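Local structure of microbial serine proteinases; subtilisin (Bacillus subtilis, 2GKO) at residues V48-D53 / G123-A128; W99-L104 / I119-D124; K211-A214 / I219-G222; Y200-F205 / D298-F303. The protein hydrolyses peptide bonds in proteins as a subtilisin-type serine endopeptidase from a cold-adapted source, and carries several bound calcium ions. All coordinates share one frame; numbering follows the deposited sequence.

Contact 1 (V48-D53 / G123-A128). With CA (calcium ion), chain B.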
loop_
_atom_site.group_PDB
_atom_site.type_symbol
_atom_site.label_atom_id
_atom_site.label_comp_id
_atom_site.label_asym_id
_atom_site.label_seq_id
_atom_site.Cartn_x
_atom_site.Cartn_y
_atom_site.Cartn_z
ATOM N N VAL A 48 -1.399 9.903 13.694
ATOM C CA VAL A 48 -0.837 8.774 14.446
ATOM C C VAL A 48 -1.830 8.313 15.523
ATOM O O VAL A 48 -2.241 9.089 16.392
ATOM C CB VAL A 48 0.498 9.122 15.093
ATOM C CG1 VAL A 48 0.961 7.994 15.982
ATOM C CG2 VAL A 48 1.547 9.422 14.033
ATOM N N GLU A 49 -2.186 7.038 15.476
ATOM C CA GLU A 49 -3.046 6.446 16.483
ATOM C C GLU A 49 -2.353 5.336 17.273
ATOM O O GLU A 49 -2.431 5.322 18.499
ATOM C CB GLU A 49 -4.312 5.916 15.830
ATOM C CG GLU A 49 -5.383 5.551 16.837
ATOM C CD GLU A 49 -6.684 5.332 16.128
ATOM O OE1 GLU A 49 -6.841 4.276 15.550
ATOM O OE2 GLU A 49 -7.543 6.248 16.091
ATOM N N GLN A 50 -1.703 4.412 16.562
ATOM C CA GLN A 50 -0.922 3.338 17.156
ATOM C C GLN A 50 0.514 3.384 16.683
ATOM O O GLN A 50 0.800 3.850 15.571
ATOM C CB GLN A 50 -1.524 1.963 16.840
ATOM C CG GLN A 50 -2.934 1.814 17.425
ATOM C CD GLN A 50 -3.410 0.371 17.526
ATOM O OE1 GLN A 50 -4.595 0.122 17.843
ATOM N NE2 GLN A 50 -2.532 -0.566 17.243
ATOM N N CYS A 51 1.412 2.942 17.539
ATOM C CA CYS A 51 2.840 2.986 17.290
ATOM C C CYS A 51 3.443 1.847 18.112
ATOM O O CYS A 51 3.543 1.953 19.325
ATOM C CB CYS A 51 3.407 4.349 17.695
ATOM S SG CYS A 51 5.182 4.518 17.719
ATOM N N LYS A 52 3.747 0.735 17.436
ATOM C CA LYS A 52 4.127 -0.517 18.086
ATOM C C LYS A 52 5.309 -1.115 17.346
ATOM O O LYS A 52 5.401 -1.025 16.113
ATOM C CB LYS A 52 2.953 -1.490 18.104
ATOM C CG LYS A 52 1.761 -0.983 18.928
ATOM C CD LYS A 52 0.564 -1.892 18.855
ATOM C CE LYS A 52 -0.542 -1.447 19.837
ATOM N NZ LYS A 52 -1.829 -2.130 19.625
ATOM N N ASP A 53 6.245 -1.677 18.102
ATOM C CA ASP A 53 7.483 -2.208 17.551
ATOM C C ASP A 53 7.545 -3.720 17.771
ATOM O O ASP A 53 7.720 -4.172 18.901
ATOM C CB ASP A 53 8.666 -1.519 18.202
ATOM C CG ASP A 53 9.994 -1.870 17.570
ATOM O OD1 ASP A 53 10.083 -2.744 16.692
ATOM O OD2 ASP A 53 11.032 -1.261 17.889
ATOM N N GLY A 123 -5.139 -7.857 13.009
ATOM C CA GLY A 123 -6.413 -8.568 12.976
ATOM C C GLY A 123 -7.082 -8.616 14.342
ATOM O O GLY A 123 -8.296 -8.407 14.433
ATOM N N ASP A 124 -6.303 -8.861 15.385
ATOM C CA ASP A 124 -6.827 -8.951 16.746
ATOM C C ASP A 124 -7.364 -7.602 17.199
ATOM O O ASP A 124 -8.375 -7.536 17.912
ATOM C CB ASP A 124 -5.757 -9.457 17.709
ATOM C CG ASP A 124 -5.447 -10.921 17.504
ATOM O OD1 ASP A 124 -4.364 -11.343 17.922
ATOM O OD2 ASP A 124 -6.239 -11.703 16.934
ATOM N N GLN A 125 -6.709 -6.534 16.761
ATOM C CA GLN A 125 -7.139 -5.168 17.071
ATOM C C GLN A 125 -8.407 -4.810 16.310
ATOM O O GLN A 125 -9.295 -4.142 16.844
ATOM C CB GLN A 125 -6.013 -4.167 16.741
ATOM C CG GLN A 125 -4.851 -4.207 17.692
ATOM C CD GLN A 125 -5.185 -3.608 19.031
ATOM O OE1 GLN A 125 -5.335 -2.405 19.125
ATOM N NE2 GLN A 125 -5.350 -4.443 20.062
ATOM N N ALA A 126 -8.509 -5.247 15.055
ATOM C CA ALA A 126 -9.716 -5.031 14.278
ATOM C C ALA A 126 -10.893 -5.622 15.041
ATOM O O ALA A 126 -11.940 -5.012 15.153
ATOM C CB ALA A 126 -9.601 -5.667 12.906
ATOM N N THR A 127 -10.686 -6.818 15.581
ATOM C CA THR A 127 -11.748 -7.540 16.298
ATOM C C THR A 127 -12.053 -6.872 17.631
ATOM O O THR A 127 -13.212 -6.587 17.919
ATOM C CB THR A 127 -11.308 -8.983 16.535
ATOM O OG1 THR A 127 -11.101 -9.634 15.278
ATOM C CG2 THR A 127 -12.412 -9.787 17.215
ATOM N N ALA A 128 -11.005 -6.602 18.408
ATOM C CA ALA A 128 -11.152 -6.078 19.767
ATOM C C ALA A 128 -11.794 -4.698 19.785
ATOM O O ALA A 128 -12.599 -4.408 20.671
ATOM C CB ALA A 128 -9.822 -6.045 20.484
HETATM CA CA CA B . -8.862 4.410 14.569
HETATM O O HOH W 1 -10.025 5.469 16.239
HETATM O O HOH W 2 -9.193 2.506 15.860
HETATM O O HOH W 3 -10.820 3.985 13.736
#

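Contact 2 (W99-L104 / I119-D124)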
loop_
_atom_site.group_PDB
_atom_site.type_symbol
_atom_site.label_atom_id
_atom_site.label_comp_id
_atom_site.label_asym_id
_atom_site.label_seq_id
_atom_site.Cartn_x
_atom_site.Cartn_y
_atom_site.Cartn_z
ATOM N N TRP A 99 -1.676 3.334 11.980
ATOM C CA TRP A 99 -1.116 2.358 12.917
ATOM C C TRP A 99 0.253 2.000 12.376
ATOM O O TRP A 99 0.370 1.283 11.379
ATOM C CB TRP A 99 -1.963 1.091 13.007
ATOM C CG TRP A 99 -3.306 1.279 13.581
ATOM C CD1 TRP A 99 -3.919 2.467 13.917
ATOM C CD2 TRP A 99 -4.253 0.255 13.864
ATOM N NE1 TRP A 99 -5.176 2.228 14.413
ATOM C CE2 TRP A 99 -5.417 0.879 14.381
ATOM C CE3 TRP A 99 -4.239 -1.139 13.738
ATOM C CZ2 TRP A 99 -6.552 0.149 14.772
ATOM C CZ3 TRP A 99 -5.363 -1.857 14.126
ATOM C CH2 TRP A 99 -6.489 -1.216 14.648
ATOM N N ALA A 100 1.277 2.564 13.000
ATOM C CA ALA A 100 2.658 2.410 12.568
ATOM C C ALA A 100 3.193 1.195 13.309
ATOM O O ALA A 100 3.452 1.267 14.517
ATOM C CB ALA A 100 3.475 3.676 12.889
ATOM N N TYR A 101 3.312 0.071 12.594
ATOM C CA TYR A 101 3.808 -1.190 13.164
ATOM C C TYR A 101 5.198 -1.471 12.580
ATOM O O TYR A 101 5.336 -1.738 11.375
ATOM C CB TYR A 101 2.853 -2.332 12.818
ATOM C CG TYR A 101 1.565 -2.395 13.613
ATOM C CD1 TYR A 101 1.144 -1.346 14.446
ATOM C CD2 TYR A 101 0.738 -3.526 13.513
ATOM C CE1 TYR A 101 -0.082 -1.419 15.157
ATOM C CE2 TYR A 101 -0.447 -3.628 14.226
ATOM C CZ TYR A 101 -0.865 -2.574 15.050
ATOM O OH TYR A 101 -2.060 -2.709 15.714
ATOM N N LYS A 102 6.238 -1.406 13.416
ATOM C CA LYS A 102 7.605 -1.636 12.949
ATOM C C LYS A 102 7.827 -3.146 12.923
ATOM O O LYS A 102 7.769 -3.791 13.960
ATOM C CB LYS A 102 8.635 -0.915 13.815
ATOM C CG LYS A 102 10.063 -1.041 13.339
ATOM C CD LYS A 102 10.982 -0.161 14.157
ATOM C CE LYS A 102 12.393 -0.243 13.638
ATOM N NZ LYS A 102 13.351 0.649 14.384
ATOM N N VAL A 103 8.035 -3.680 11.735
ATOM C CA VAL A 103 8.311 -5.110 11.522
ATOM C C VAL A 103 9.653 -5.404 10.855
ATOM O O VAL A 103 10.067 -6.572 10.793
ATOM C CB VAL A 103 7.178 -5.768 10.707
ATOM C CG1 VAL A 103 5.852 -5.478 11.348
ATOM C CG2 VAL A 103 7.191 -5.341 9.211
ATOM N N LEU A 104 10.328 -4.365 10.359
ATOM C CA LEU A 104 11.629 -4.476 9.706
ATOM C C LEU A 104 12.597 -3.771 10.641
ATOM O O LEU A 104 12.512 -2.566 10.861
ATOM C CB LEU A 104 11.576 -3.828 8.338
ATOM C CG LEU A 104 10.516 -4.354 7.371
ATOM C CD1 LEU A 104 10.588 -3.657 6.014
ATOM C CD2 LEU A 104 10.677 -5.835 7.179
ATOM N N ILE A 119 0.872 -8.792 11.682
ATOM C CA ILE A 119 -0.319 -9.039 10.890
ATOM C C ILE A 119 -1.409 -9.580 11.806
ATOM O O ILE A 119 -2.531 -9.121 11.781
ATOM C CB ILE A 119 -0.045 -10.037 9.740
ATOM C CG1 ILE A 119 0.946 -9.448 8.722
ATOM C CG2 ILE A 119 -1.340 -10.374 9.022
ATOM C CD1 ILE A 119 1.506 -10.492 7.818
ATOM N N ARG A 120 -1.068 -10.589 12.608
ATOM C CA ARG A 120 -2.047 -11.138 13.530
ATOM C C ARG A 120 -2.552 -10.091 14.509
ATOM O O ARG A 120 -3.737 -10.051 14.784
ATOM C CB ARG A 120 -1.483 -12.336 14.285
ATOM C CG ARG A 120 -1.208 -13.547 13.391
ATOM C CD ARG A 120 -0.621 -14.707 14.138
ATOM N NE ARG A 120 -1.490 -15.043 15.254
ATOM C CZ ARG A 120 -2.524 -15.886 15.191
ATOM N NH1 ARG A 120 -3.259 -16.080 16.283
ATOM N NH2 ARG A 120 -2.824 -16.540 14.055
ATOM N N HIS A 121 -1.655 -9.273 15.038
ATOM C CA HIS A 121 -2.036 -8.242 15.993
ATOM C C HIS A 121 -3.019 -7.240 15.390
ATOM O O HIS A 121 -3.993 -6.852 16.029
ATOM C CB HIS A 121 -0.815 -7.535 16.574
ATOM C CG HIS A 121 -1.160 -6.560 17.659
ATOM N ND1 HIS A 121 -1.774 -6.948 18.836
ATOM C CD2 HIS A 121 -1.057 -5.210 17.716
ATOM C CE1 HIS A 121 -1.988 -5.879 19.588
ATOM N NE2 HIS A 121 -1.561 -4.815 18.932
ATOM N N ALA A 122 -2.795 -6.859 14.137
ATOM C CA ALA A 122 -3.684 -5.950 13.445
ATOM C C ALA A 122 -5.075 -6.570 13.348
ATOM O O ALA A 122 -6.067 -5.910 13.575
ATOM C CB ALA A 122 -3.145 -5.625 12.061
ATOM N N GLY A 123 -5.139 -7.857 13.009
ATOM C CA GLY A 123 -6.413 -8.568 12.976
ATOM C C GLY A 123 -7.082 -8.616 14.342
ATOM O O GLY A 123 -8.296 -8.407 14.433
ATOM N N ASP A 124 -6.303 -8.861 15.385
ATOM C CA ASP A 124 -6.827 -8.951 16.746
ATOM C C ASP A 124 -7.364 -7.602 17.199
ATOM O O ASP A 124 -8.375 -7.536 17.912
ATOM C CB ASP A 124 -5.757 -9.457 17.709
ATOM C CG ASP A 124 -5.447 -10.921 17.504
ATOM O OD1 ASP A 124 -4.364 -11.343 17.922
ATOM O OD2 ASP A 124 -6.239 -11.703 16.934
#

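Contact 3 (K211-A214 / I219-G222). With CA (calcium ion), chain C.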
loop_
_atom_site.group_PDB
_atom_site.type_symbol
_atom_site.label_atom_id
_atom_site.label_comp_id
_atom_site.label_asym_id
_atom_site.label_seq_id
_atom_site.Cartn_x
_atom_site.Cartn_y
_atom_site.Cartn_z
ATOM N N LYS A 211 1.432 -16.122 -16.394
ATOM C CA LYS A 211 0.604 -16.109 -17.610
ATOM C C LYS A 211 -0.605 -17.053 -17.519
ATOM O O LYS A 211 -1.669 -16.736 -18.046
ATOM C CB LYS A 211 1.411 -16.501 -18.841
ATOM C CG LYS A 211 2.574 -15.628 -19.186
ATOM C CD LYS A 211 3.090 -15.893 -20.586
ATOM C CE LYS A 211 4.336 -15.071 -20.846
ATOM N NZ LYS A 211 4.961 -15.300 -22.170
ATOM N N ARG A 212 -0.452 -18.190 -16.857
ATOM C CA ARG A 212 -1.507 -19.209 -16.940
ATOM C C ARG A 212 -2.779 -18.853 -16.166
ATOM O O ARG A 212 -3.808 -19.492 -16.377
ATOM C CB ARG A 212 -1.007 -20.606 -16.530
ATOM C CG ARG A 212 -0.572 -20.765 -15.126
ATOM C CD ARG A 212 0.007 -22.131 -14.865
ATOM N NE ARG A 212 1.341 -22.282 -15.451
ATOM C CZ ARG A 212 1.968 -23.443 -15.573
ATOM N NH1 ARG A 212 3.179 -23.494 -16.098
ATOM N NH2 ARG A 212 1.395 -24.563 -15.172
ATOM N N THR A 213 -2.715 -17.867 -15.269
ATOM C CA THR A 213 -3.901 -17.486 -14.493
ATOM C C THR A 213 -4.367 -16.079 -14.792
ATOM O O THR A 213 -5.283 -15.584 -14.141
ATOM C CB THR A 213 -3.654 -17.625 -12.985
ATOM O OG1 THR A 213 -2.505 -16.854 -12.606
ATOM C CG2 THR A 213 -3.322 -19.042 -12.588
ATOM N N ALA A 214 -3.776 -15.446 -15.793
ATOM C CA ALA A 214 -4.088 -14.056 -16.125
ATOM C C ALA A 214 -5.251 -13.969 -17.124
ATOM O O ALA A 214 -5.582 -14.949 -17.770
ATOM C CB ALA A 214 -2.856 -13.374 -16.687
ATOM N N ILE A 219 -8.953 -13.218 -9.172
ATOM C CA ILE A 219 -7.635 -13.314 -8.541
ATOM C C ILE A 219 -7.379 -14.691 -7.957
ATOM O O ILE A 219 -8.102 -15.155 -7.075
ATOM C CB ILE A 219 -7.470 -12.240 -7.439
ATOM C CG1 ILE A 219 -7.622 -10.834 -8.027
ATOM C CG2 ILE A 219 -6.158 -12.459 -6.649
ATOM C CD1 ILE A 219 -6.539 -10.405 -9.009
ATOM N N GLN A 220 -6.318 -15.322 -8.463
ATOM C CA GLN A 220 -5.742 -16.511 -7.886
ATOM C C GLN A 220 -4.380 -16.161 -7.315
ATOM O O GLN A 220 -3.847 -15.087 -7.596
ATOM C CB GLN A 220 -5.570 -17.606 -8.960
ATOM C CG GLN A 220 -6.889 -18.123 -9.554
ATOM C CD GLN A 220 -7.374 -17.384 -10.786
ATOM O OE1 GLN A 220 -6.614 -16.742 -11.490
ATOM N NE2 GLN A 220 -8.677 -17.499 -11.066
ATOM N N LYS A 221 -3.841 -17.073 -6.520
ATOM C CA LYS A 221 -2.451 -17.002 -6.082
ATOM C C LYS A 221 -1.561 -16.753 -7.300
ATOM O O LYS A 221 -1.674 -17.454 -8.320
ATOM C CB LYS A 221 -2.055 -18.297 -5.364
ATOM C CG LYS A 221 -0.700 -18.290 -4.700
ATOM C CD LYS A 221 -0.446 -19.565 -3.923
ATOM C CE LYS A 221 0.880 -19.497 -3.167
ATOM N NZ LYS A 221 1.169 -20.736 -2.332
ATOM N N GLY A 222 -0.698 -15.746 -7.213
ATOM C CA GLY A 222 0.225 -15.422 -8.294
ATOM C C GLY A 222 -0.192 -14.318 -9.253
ATOM O O GLY A 222 0.552 -13.960 -10.163
HETATM CA CA CA C . -6.543 -14.700 -12.511
HETATM O O HOH W 4 -0.611 -17.746 -10.896
HETATM O O HOH W 5 -6.047 -12.390 -13.008
#

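Contact 4 (Y200-F205 / D298-F303). With CA (calcium ion), chain D.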
loop_
_atom_site.group_PDB
_atom_site.type_symbol
_atom_site.label_atom_id
_atom_site.label_comp_id
_atom_site.label_asym_id
_atom_site.label_seq_id
_atom_site.Cartn_x
_atom_site.Cartn_y
_atom_site.Cartn_z
ATOM N N TYR A 200 -1.326 5.395 -18.242
ATOM C CA TYR A 200 -0.070 5.293 -17.521
ATOM C C TYR A 200 0.594 3.953 -17.840
ATOM O O TYR A 200 -0.070 2.955 -18.135
ATOM C CB TYR A 200 -0.310 5.443 -16.019
ATOM C CG TYR A 200 -0.587 6.870 -15.638
ATOM C CD1 TYR A 200 0.439 7.792 -15.570
ATOM C CD2 TYR A 200 -1.879 7.301 -15.381
ATOM C CE1 TYR A 200 0.201 9.100 -15.224
ATOM C CE2 TYR A 200 -2.126 8.612 -15.038
ATOM C CZ TYR A 200 -1.100 9.507 -14.966
ATOM O OH TYR A 200 -1.335 10.829 -14.626
ATOM N N ARG A 201 1.921 3.941 -17.748
ATOM C CA ARG A 201 2.713 2.784 -18.143
ATOM C C ARG A 201 3.211 2.074 -16.877
ATOM O O ARG A 201 3.618 2.725 -15.932
ATOM C CB ARG A 201 3.891 3.250 -18.975
ATOM C CG ARG A 201 4.786 2.152 -19.488
ATOM C CD ARG A 201 5.888 2.658 -20.364
ATOM N NE ARG A 201 6.637 1.569 -20.991
ATOM C CZ ARG A 201 7.656 0.920 -20.444
ATOM N NH1 ARG A 201 8.109 1.222 -19.230
ATOM N NH2 ARG A 201 8.209 -0.069 -21.120
ATOM N N VAL A 202 3.175 0.748 -16.892
ATOM C CA VAL A 202 3.765 -0.044 -15.808
ATOM C C VAL A 202 5.277 0.094 -15.909
ATOM O O VAL A 202 5.847 -0.052 -16.988
ATOM C CB VAL A 202 3.405 -1.533 -15.892
ATOM C CG1 VAL A 202 4.010 -2.288 -14.697
ATOM C CG2 VAL A 202 1.884 -1.739 -15.919
ATOM N N ALA A 203 5.928 0.341 -14.770
ATOM C CA ALA A 203 7.369 0.409 -14.733
ATOM C C ALA A 203 7.982 -0.963 -14.999
ATOM O O ALA A 203 7.480 -1.959 -14.537
ATOM C CB ALA A 203 7.821 0.987 -13.397
ATOM N N ASP A 204 9.074 -0.989 -15.759
ATOM C CA ASP A 204 9.771 -2.233 -16.078
ATOM C C ASP A 204 10.142 -3.031 -14.820
ATOM O O ASP A 204 10.090 -4.241 -14.841
ATOM C CB ASP A 204 11.061 -1.978 -16.867
ATOM C CG ASP A 204 10.830 -1.402 -18.239
ATOM O OD1 ASP A 204 9.663 -1.280 -18.694
ATOM O OD2 ASP A 204 11.807 -1.055 -18.934
ATOM N N PHE A 205 10.496 -2.359 -13.721
ATOM C CA PHE A 205 10.896 -3.080 -12.501
ATOM C C PHE A 205 9.778 -3.828 -11.796
ATOM O O PHE A 205 10.027 -4.703 -10.980
ATOM C CB PHE A 205 11.619 -2.160 -11.501
ATOM C CG PHE A 205 10.734 -1.135 -10.845
ATOM C CD1 PHE A 205 9.860 -1.517 -9.829
ATOM C CD2 PHE A 205 10.768 0.191 -11.227
ATOM C CE1 PHE A 205 9.015 -0.586 -9.221
ATOM C CE2 PHE A 205 9.934 1.141 -10.607
ATOM C CZ PHE A 205 9.054 0.738 -9.613
ATOM N N ASP A 298 -4.086 -8.221 -17.214
ATOM C CA ASP A 298 -2.769 -8.684 -17.673
ATOM C C ASP A 298 -1.784 -8.833 -16.523
ATOM O O ASP A 298 -2.033 -8.392 -15.400
ATOM C CB ASP A 298 -2.231 -7.796 -18.800
ATOM C CG ASP A 298 -2.060 -6.367 -18.387
ATOM O OD1 ASP A 298 -1.227 -6.131 -17.496
ATOM O OD2 ASP A 298 -2.666 -5.403 -18.892
ATOM N N ILE A 299 -0.666 -9.493 -16.797
ATOM C CA ILE A 299 0.286 -9.823 -15.734
ATOM C C ILE A 299 1.103 -8.621 -15.263
ATOM O O ILE A 299 1.719 -8.676 -14.196
ATOM C CB ILE A 299 1.258 -10.972 -16.141
ATOM C CG1 ILE A 299 2.117 -10.564 -17.341
ATOM C CG2 ILE A 299 0.487 -12.261 -16.395
ATOM C CD1 ILE A 299 3.139 -11.609 -17.720
ATOM N N ALA A 300 1.130 -7.556 -16.048
ATOM C CA ALA A 300 1.865 -6.349 -15.687
ATOM C C ALA A 300 1.102 -5.465 -14.717
ATOM O O ALA A 300 1.675 -4.929 -13.771
ATOM C CB ALA A 300 2.207 -5.565 -16.907
ATOM N N SER A 301 -0.197 -5.341 -14.952
ATOM C CA SER A 301 -1.012 -4.327 -14.304
ATOM C C SER A 301 -2.273 -4.866 -13.626
ATOM O O SER A 301 -3.011 -4.089 -13.039
ATOM C CB SER A 301 -1.384 -3.257 -15.322
ATOM O OG SER A 301 -2.170 -3.806 -16.375
ATOM N N GLY A 302 -2.491 -6.180 -13.663
ATOM C CA GLY A 302 -3.727 -6.765 -13.189
ATOM C C GLY A 302 -4.921 -6.139 -13.909
ATOM O O GLY A 302 -4.884 -5.938 -15.129
ATOM N N PHE A 303 -5.955 -5.787 -13.146
ATOM C CA PHE A 303 -7.234 -5.325 -13.720
ATOM C C PHE A 303 -7.152 -3.906 -14.257
ATOM O O PHE A 303 -7.946 -3.507 -15.123
ATOM C CB PHE A 303 -8.350 -5.382 -12.679
ATOM C CG PHE A 303 -8.682 -6.758 -12.146
ATOM C CD1 PHE A 303 -7.943 -7.908 -12.464
ATOM C CD2 PHE A 303 -9.790 -6.896 -11.313
ATOM C CE1 PHE A 303 -8.261 -9.127 -11.935
ATOM C CE2 PHE A 303 -10.118 -8.104 -10.786
ATOM C CZ PHE A 303 -9.373 -9.236 -11.096
HETATM CA CA CA D . -4.599 -4.183 -19.253
HETATM O O HOH W 6 -4.769 -3.626 -16.887
#

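Contact 1 (V48-D53 / G123-A128)
The ammonium group of Lys-52 is where the polar side chains of strand 48-53 and helix 123-128 converge. Its NZ faces the carboxamide of Gln-125, with 3.7 Å between NZ and Gln-125 CD, but its clear polar partner is the imidazole of His-121, one turn earlier on the same helix. Lys-52 reaches this point as an almost straight rod: CG stands anti to the carbonyl carbon (chi1 -63°) and the chain stays extended beyond it, approaching Gln-125 head-on. Gln-125 instead folds at its second torsion, which turns its amide toward Lys-52 and Gln-50. The amide of Gln-50, also on an extended chain, meets it at a slant, the two planes 62° apart. Long polar arms thus meet although the CA atoms of Gln-50 and Gln-125 are 10.5 Å apart.

Next to Gln-50, Glu-49 leaves the polar group and chelates a calcium ion unevenly. Its OE1 lies 2.2 Å from the metal and its OE2 2.7 Å, while OE1 also accepts a hydrogen bond from Trp-99 NE1. Asn-29, Asp-97 and three waters complete the site, and Cys-51 ties the strand through a disulfide to Cys-65. The arrangement is that of a strand parallel to its neighbour 97-102 in the mixed, largely parallel sheet of a subtilase, with a helix packed over one sheet face and a calcium site near the strand's start.

Contact 2 (W99-L104 / I119-D124)
Aromatic groups carry most of this contact, Tyr-101 of the strand meeting His-121 of the helix. Their centroids are 5.7 Å apart and the planes differ by 37°, an oblique pairing in which the phenol oxygen comes near one carbon of the imidazole. The nearest atoms are Tyr-101 OH and His-121 CD2, 3.4 Å apart. With CG anti to the backbone N (chi1 -174°), His-121 carries its CD2 toward the tyrosine, and the two side chains cross at about a right angle. Phe-60 meets the same imidazole.

Apolar packing follows one residue further along the helix. The methyl of Ala-122 sits 4.0 Å from Tyr-101 CE2, close enough to seat the phenol ring against the helix, and this ring also touches Phe-54. Were Tyr-101 replaced by an alanine, the methyl of Ala-122 would probably lose its ring partner and a gap would open beside it, with His-121 losing one of its neighbours.

The third kind of approach is an edge meeting a carbonyl. Trp-99 brings CZ3 to 4.2 Å from Ala-122 O, which lies near the plane of the indole. Strand 99-102 and helix 119-124 run nearly antiparallel, 10.6 Å apart at closest approach, as befits the start of a beta-alpha-beta unit continuing into strand 133-137. Cohesion here is therefore chiefly one of shape and van der Waals contact, with the polar ends of Trp-99 and His-121 satisfied by neighbours on strand 48-53.

Contact 3 (K211-A214 / I219-G222)
Thr-213 and Gln-220 have the most surface covered in this contact, and a shared calcium ion brings them together. Thr-213 contributes its backbone O, 2.2 Å from the metal, and Gln-220 its side-chain OE1, at 2.3 Å. The two oxygens subtend an angle close to 90° at the ion. They are themselves only 3.2 Å apart, Thr-213 O from Gln-220 OE1, a spacing of two acceptors that the cation between them makes tolerable. The glutamine bends sharply at its second torsion (91°), which turns the carboxamide back toward the ion; in doing so OE1 also comes within 3.4 Å of Thr-213 CB.

The threonine hydroxyl works on another side of the contact. Water 4 donates to Thr-213 OG1 and to the carbonyl O of Lys-221, bridging a span of 4.4 Å between those two oxygens. Gly-222 follows with a positive phi of 97°, where a beta carbon would press on the carbonyl of Lys-221. Lys-221 starts its side chain away from Thr-213, and its NZ forms a salt bridge with Glu-144.

Water 5, Asp-216, Val-218 and Asp-223 complete the coordination. The protein ligands are spread along one loop from Thr-213 to Asp-223, and the two segments are joined through the metal and water 4, without a direct hydrogen bond between them. Without the cation the closely spaced acceptor oxygens would probably repel, leaving the water bridge as the remaining link described here.

Contact 4 (Y200-F205 / D298-F303)
The end of strand 200-202 runs past an irregular turn at 298-303, and the backbones come nearest at Val-202 and Ala-300, whose CA atoms are 6.6 Å apart. The turn is closed on itself by Asp-298 N bonding to Gly-302 O, with a weak return bond from Gly-302 N to Asp-298 O. Gly-302 takes a positive phi there, a conformation that favours glycine.

Val-202 supplies the side chain that fills the approach. With CG1 anti to the backbone N (chi1 -178°), both methyls press on the turn: CG1 lies 3.6 Å from Ala-300 O, while CG2 rests against two beta carbons, 3.7 Å from Ser-301 CB and 4.0 Å from Ala-300 CB.

Behind this apolar side, Asp-298 divides its carboxylate between two tasks. OD1 is gripped by Ser-301, whose OG donates at 2.7 Å from the syn side and whose backbone N donates at 2.9 Å, nearly in line with the C-O bond. OD2 binds calcium at 2.3 Å. Water 6, also a ligand of the ion, donates to Ser-301 OG and to Gly-302 O, which makes the serine a second-shell link. With an alanine in place of Ser-301, water 6 would probably lose an acceptor and Asp-298 OD1 one of its two firm donors, leaving the carboxylate less firmly oriented.

Asp-286 and the carbonyls of Ile-287, Gly-294 and Gly-296 complete the metal shell. The whole is an Asx motif built into a calcium-binding loop, joined by Val-202 to the sheet.

Overall arrangement
The four contacts form two clusters. Contacts 1 and 2, with centres 7 Å apart, share helix 112-129 and use the neighbouring strands 48-53 and 97-102; Lys-52 and His-121 join them directly. Contacts 3 and 4 lie 14 Å apart between centres and meet through Ala-214 with Ile-299 and Ile-219 with Phe-303. In sequence, contacts 1 and 2 close before the others open, and contact 3 is nested within the loop that contact 4 closes. Contacts 1 and 4, 32 Å apart between centres, reach the same sheet on opposite sides of the chain's centre. Calcium ions bind at contacts 1, 3 and 4, so calcium sites lie on both flanks of the one subtilase fold, consistent with a stabilising role.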